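Local coordinates for protein aldehyde dehydrogenase (Staphylococcus aureus, PDB 6K10) that oxidises the carotenoid aldehyde 4,4'-diaponeurosporen-4-al to 4,4'-diaponeurosporenoic acid with NAD, a step in the biosynthesis of the yellow-orange pigment staphyloxanthin, at residues 181-185 against 186-190; 153-156 against 157-161. The protein carries 1 engineered substitution. All coordinates share one frame; numbering follows the deposited sequence.

Contact 1: 181-185 against 186-190; sequences QTLIH and LPFDY
Leu-183 and Leu-186 meet through the backbone, where the amide N of Leu-186 donates to the carbonyl O of Leu-183 at 3.1 Å, with an N-H...O angle of 157°, as helix 177-184 runs out into an irregular loop. The bond spans three residues instead of four, and the donor stands above the carbonyl plane of Leu-183, off its lone pairs. The same oxygen is approached by carbon atoms as well: Leu-186 CB lies 3.4 Å from Leu-183 O, and CE2 of Phe-188 comes to 3.2 Å from Leu-183 O, which sits at the edge of the ring and in its plane. The ring thus offers C-H groups to the carbonyl, and their slight positive polarity suits an oxygen. Leu-186 also reaches back to the preceding carbonyl, its CG resting 3.4 Å from Thr-182 O. With chi1 -65°, CG of Leu-186 is anti to its own carbonyl carbon, and this folds the isobutyl group back against the last turn of the helix. The whole segment is the alpha-to-beta connection of a Rossmann-like NAD-binding domain, carrying the chain from helix 177-184 into strand 190-194. Pro-187 makes the bend as the centre of an inverse gamma turn, closed by Phe-188 N donating to Leu-186 O at 2.7 Å. Beyond it the Phe-188 side chain turns back toward the end of the helix, and its CZ packs 3.9 Å from Leu-183 CD2, the two side chains meeting at a slant. Phe-15 of helix 10-23 meets the Phe-188 ring at about 60° and also touches Leu-186, while Ile-143 of strand 141-145 and Leu-116 of strand 104-118 touch both Leu-183 and Phe-188. Thr-182 OG1 is hydrogen-bonded one turn back in the helix to Glu-178 O.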
loop_
_atom_site.group_PDB
_atom_site.type_symbol
_atom_site.label_atom_id
_atom_site.label_comp_id
_atom_site.label_asym_id
_atom_site.label_seq_id
_atom_site.Cartn_x
_atom_site.Cartn_y
_atom_site.Cartn_z
ATOM N N GLN A 181 -18.728 -12.234 -6.252
ATOM C CA GLN A 181 -18.039 -13.457 -5.853
ATOM C C GLN A 181 -17.219 -14.027 -7.003
ATOM O O GLN A 181 -16.068 -14.436 -6.813
ATOM C CB GLN A 181 -19.058 -14.486 -5.363
ATOM C CG GLN A 181 -18.516 -15.480 -4.356
ATOM C CD GLN A 181 -18.323 -14.869 -2.984
ATOM O OE1 GLN A 181 -17.209 -14.816 -2.467
ATOM N NE2 GLN A 181 -19.413 -14.401 -2.386
ATOM N N THR A 182 -17.796 -14.054 -8.206
ATOM C CA THR A 182 -17.071 -14.565 -9.364
ATOM C C THR A 182 -15.843 -13.717 -9.666
ATOM O O THR A 182 -14.785 -14.247 -10.028
ATOM C CB THR A 182 -17.999 -14.609 -10.578
ATOM O OG1 THR A 182 -19.141 -15.419 -10.274
ATOM C CG2 THR A 182 -17.278 -15.191 -11.782
ATOM N N LEU A 183 -15.958 -12.398 -9.507
ATOM C CA LEU A 183 -14.871 -11.505 -9.893
ATOM C C LEU A 183 -13.708 -11.567 -8.908
ATOM O O LEU A 183 -12.542 -11.581 -9.322
ATOM C CB LEU A 183 -15.394 -10.076 -10.022
ATOM C CG LEU A 183 -16.257 -9.813 -11.257
ATOM C CD1 LEU A 183 -17.113 -8.574 -11.066
ATOM C CD2 LEU A 183 -15.363 -9.658 -12.473
ATOM N N ILE A 184 -13.995 -11.605 -7.604
ATOM C CA ILE A 184 -12.931 -11.528 -6.606
ATOM C C ILE A 184 -12.103 -12.799 -6.508
ATOM O O ILE A 184 -11.022 -12.773 -5.907
ATOM C CB ILE A 184 -13.499 -11.175 -5.217
ATOM C CG1 ILE A 184 -14.544 -12.199 -4.774
ATOM C CG2 ILE A 184 -14.083 -9.769 -5.221
ATOM C CD1 ILE A 184 -15.141 -11.898 -3.411
ATOM N N HIS A 185 -12.573 -13.907 -7.074
ATOM C CA HIS A 185 -11.799 -15.141 -7.109
ATOM C C HIS A 185 -10.934 -15.259 -8.355
ATOM O O HIS A 185 -10.183 -16.231 -8.479
ATOM C CB HIS A 185 -12.728 -16.354 -7.007
ATOM C CG HIS A 185 -13.345 -16.525 -5.655
ATOM N ND1 HIS A 185 -12.595 -16.640 -4.505
ATOM C CD2 HIS A 185 -14.640 -16.600 -5.268
ATOM C CE1 HIS A 185 -13.400 -16.776 -3.466
ATOM N NE2 HIS A 185 -14.647 -16.756 -3.903
ATOM N N LEU A 186 -11.024 -14.296 -9.278
ATOM C CA LEU A 186 -10.175 -14.261 -10.456
ATOM C C LEU A 186 -8.866 -13.543 -10.143
ATOM O O LEU A 186 -8.843 -12.599 -9.347
ATOM C CB LEU A 186 -10.892 -13.556 -11.605
ATOM C CG LEU A 186 -12.132 -14.278 -12.132
ATOM C CD1 LEU A 186 -12.834 -13.454 -13.200
ATOM C CD2 LEU A 186 -11.752 -15.649 -12.670
ATOM N N PRO A 187 -7.738 -13.972 -10.763
ATOM C CA PRO A 187 -6.426 -13.391 -10.427
ATOM C C PRO A 187 -6.209 -12.018 -11.058
ATOM O O PRO A 187 -5.309 -11.811 -11.879
ATOM C CB PRO A 187 -5.457 -14.449 -10.967
ATOM C CG PRO A 187 -6.160 -15.000 -12.155
ATOM C CD PRO A 187 -7.628 -15.025 -11.788
ATOM N N PHE A 188 -7.051 -11.060 -10.671
ATOM C CA PHE A 188 -6.823 -9.670 -11.034
ATOM C C PHE A 188 -5.456 -9.217 -10.529
ATOM O O PHE A 188 -4.906 -9.762 -9.570
ATOM C CB PHE A 188 -7.910 -8.770 -10.443
ATOM C CG PHE A 188 -9.199 -8.770 -11.216
ATOM C CD1 PHE A 188 -9.387 -7.901 -12.278
ATOM C CD2 PHE A 188 -10.229 -9.627 -10.868
ATOM C CE1 PHE A 188 -10.576 -7.891 -12.984
ATOM C CE2 PHE A 188 -11.420 -9.623 -11.571
ATOM C CZ PHE A 188 -11.593 -8.754 -12.629
ATOM N N ASP A 189 -4.903 -8.203 -11.189
ATOM C CA ASP A 189 -3.637 -7.634 -10.747
ATOM C C ASP A 189 -3.812 -6.585 -9.656
ATOM O O ASP A 189 -2.828 -6.226 -9.000
ATOM C CB ASP A 189 -2.883 -7.037 -11.940
ATOM C CG ASP A 189 -2.621 -8.064 -13.029
ATOM O OD1 ASP A 189 -1.833 -9.001 -12.782
ATOM O OD2 ASP A 189 -3.203 -7.940 -14.128
ATOM N N TYR A 190 -5.033 -6.096 -9.445
ATOM C CA TYR A 190 -5.342 -5.194 -8.347
ATOM C C TYR A 190 -6.848 -5.196 -8.136
ATOM O O TYR A 190 -7.618 -5.345 -9.089
ATOM C CB TYR A 190 -4.840 -3.770 -8.621
ATOM C CG TYR A 190 -4.609 -2.963 -7.368
ATOM C CD1 TYR A 190 -5.652 -2.284 -6.754
ATOM C CD2 TYR A 190 -3.347 -2.885 -6.794
ATOM C CE1 TYR A 190 -5.446 -1.549 -5.601
ATOM C CE2 TYR A 190 -3.130 -2.152 -5.643
ATOM C CZ TYR A 190 -4.180 -1.486 -5.052
ATOM O OH TYR A 190 -3.955 -0.759 -3.905
#

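Contact 2: 153-156 against 157-161; sequences VARV and IKRLI
Val-153 and Ile-157 form the first of four successive i to i+4 pairs along 153-160 of helix 151-164, the crossover helix of a beta-alpha-beta unit between strands 141-145 and 170-172. Val-153 O accepts the amide N of Ile-157 at 2.9 Å, and the Ile-157 side chain leans back over the same carbonyl, CG1 lying 3.2 Å from Val-153 O. CG1 of Ile-157 is anti to its carbonyl carbon (chi1 -70°), which carries CD1 back along the helix to 4.0 Å from Val-153 CG1. Both side chains are buried, Val-153 touching Ala-54 and Leu-55 of helix 48-59, Ile-157 touching Val-172 of strand 170-172 and Phe-129 of helix 126-138. Ala-154 O accepts Lys-158 N, and the lysine then sends its ammonium away to Asn-162, with Glu-171 as a salt-bridge partner. At Arg-155, the carbonyl O takes a nearly straight bond from Arg-159 N, 171° at hydrogen. The two arginine chains cross at about a right angle, touching through aliphatic carbons, CD of Arg-155 to CG of Arg-159 at 4.1 Å. Their guanidinium planes stand 78° apart, and Arg-155 turns its NE to Glu-174 in a salt bridge, an interaction likely to offset its charge. Val-156 O closes the series by accepting Leu-160 N. CA of Val-156 lies over the rim of one face of the Arg-159 guanidinium, and Val-156 CG2 is 3.4 Å from Arg-159 NH1.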
loop_
_atom_site.group_PDB
_atom_site.type_symbol
_atom_site.label_atom_id
_atom_site.label_comp_id
_atom_site.label_asym_id
_atom_site.label_seq_id
_atom_site.Cartn_x
_atom_site.Cartn_y
_atom_site.Cartn_z
ATOM N N VAL A 153 -28.631 3.821 -12.292
ATOM C CA VAL A 153 -27.276 4.360 -12.379
ATOM C C VAL A 153 -26.330 3.321 -12.969
ATOM O O VAL A 153 -25.505 3.630 -13.837
ATOM C CB VAL A 153 -26.797 4.836 -10.998
ATOM C CG1 VAL A 153 -25.401 5.430 -11.104
ATOM C CG2 VAL A 153 -27.772 5.848 -10.416
ATOM N N ALA A 154 -26.438 2.072 -12.503
ATOM C CA ALA A 154 -25.568 1.013 -13.006
ATOM C C ALA A 154 -25.725 0.832 -14.511
ATOM O O ALA A 154 -24.732 0.669 -15.232
ATOM C CB ALA A 154 -25.863 -0.299 -12.276
ATOM N N ARG A 155 -26.965 0.864 -15.005
ATOM C CA ARG A 155 -27.201 0.696 -16.437
ATOM C C ARG A 155 -26.658 1.871 -17.235
ATOM O O ARG A 155 -26.100 1.685 -18.323
ATOM C CB ARG A 155 -28.694 0.523 -16.716
ATOM C CG ARG A 155 -29.027 0.297 -18.192
ATOM C CD ARG A 155 -28.119 -0.748 -18.834
ATOM N NE ARG A 155 -28.266 -2.069 -18.225
ATOM C CZ ARG A 155 -29.347 -2.836 -18.318
ATOM N NH1 ARG A 155 -29.341 -4.020 -17.722
ATOM N NH2 ARG A 155 -30.409 -2.426 -19.001
ATOM N N VAL A 156 -26.873 3.090 -16.745
ATOM C CA VAL A 156 -26.324 4.259 -17.422
ATOM C C VAL A 156 -24.808 4.155 -17.493
ATOM O O VAL A 156 -24.193 4.494 -18.510
ATOM C CB VAL A 156 -26.778 5.548 -16.713
ATOM C CG1 VAL A 156 -25.982 6.740 -17.214
ATOM C CG2 VAL A 156 -28.266 5.769 -16.928
ATOM N N ILE A 157 -24.188 3.665 -16.417
ATOM C CA ILE A 157 -22.740 3.469 -16.405
ATOM C C ILE A 157 -22.338 2.425 -17.441
ATOM O O ILE A 157 -21.376 2.610 -18.196
ATOM C CB ILE A 157 -22.270 3.079 -14.991
ATOM C CG1 ILE A 157 -22.394 4.275 -14.042
ATOM C CG2 ILE A 157 -20.844 2.549 -15.020
ATOM C CD1 ILE A 157 -21.957 3.977 -12.620
ATOM N N LYS A 158 -23.076 1.313 -17.496
ATOM C CA LYS A 158 -22.765 0.265 -18.464
ATOM C C LYS A 158 -22.938 0.761 -19.895
ATOM O O LYS A 158 -22.089 0.500 -20.756
ATOM C CB LYS A 158 -23.646 -0.957 -18.213
ATOM C CG LYS A 158 -23.555 -2.010 -19.301
ATOM C CD LYS A 158 -23.352 -3.393 -18.717
ATOM C CE LYS A 158 -23.156 -4.421 -19.815
ATOM N NZ LYS A 158 -21.712 -4.637 -20.100
ATOM N N ARG A 159 -24.038 1.468 -20.170
ATOM C CA ARG A 159 -24.258 2.033 -21.499
ATOM C C ARG A 159 -23.117 2.962 -21.890
ATOM O O ARG A 159 -22.523 2.826 -22.966
ATOM C CB ARG A 159 -25.584 2.794 -21.529
ATOM C CG ARG A 159 -26.828 1.928 -21.614
ATOM C CD ARG A 159 -28.007 2.739 -22.143
ATOM N NE ARG A 159 -28.821 3.311 -21.073
ATOM C CZ ARG A 159 -29.042 4.613 -20.911
ATOM N NH1 ARG A 159 -29.798 5.040 -19.910
ATOM N NH2 ARG A 159 -28.505 5.490 -21.748
ATOM N N LEU A 160 -22.808 3.919 -21.014
ATOM C CA LEU A 160 -21.740 4.881 -21.263
ATOM C C LEU A 160 -20.432 4.182 -21.608
ATOM O O LEU A 160 -19.776 4.510 -22.604
ATOM C CB LEU A 160 -21.580 5.771 -20.027
ATOM C CG LEU A 160 -20.646 6.972 -20.087
ATOM C CD1 LEU A 160 -19.180 6.627 -19.818
ATOM C CD2 LEU A 160 -20.819 7.508 -21.466
ATOM N N ILE A 161 -20.039 3.208 -20.788
ATOM C CA ILE A 161 -18.759 2.535 -20.983
ATOM C C ILE A 161 -18.763 1.740 -22.281
ATOM O O ILE A 161 -17.831 1.832 -23.088
ATOM C CB ILE A 161 -18.441 1.641 -19.772
ATOM C CG1 ILE A 161 -18.140 2.500 -18.540
ATOM C CG2 ILE A 161 -17.295 0.696 -20.093
ATOM C CD1 ILE A 161 -16.891 3.346 -18.671
#

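Both contacts are local and belong to consecutive helices of one alpha/beta domain, yet they come from different parts of those helices. Contact 2 lies within helix 151-164, where every amide from 157 to 160 finds its regular partner; contact 1 lies at the C-terminal end of helix 177-184, where that pattern gives way to a single three-residue bond and a turn. Contact 2 is the more buried, though its arginines mark a polar flank; contact 1 mixes buried Leu-183, Leu-186 and Phe-188 with exposed His-185 and Pro-187. Strand 141-145 links them, preceding one helix and packing on contact 1. Their centres are about 21 Å apart and their nearest atoms about 11 Å, so the two do not touch.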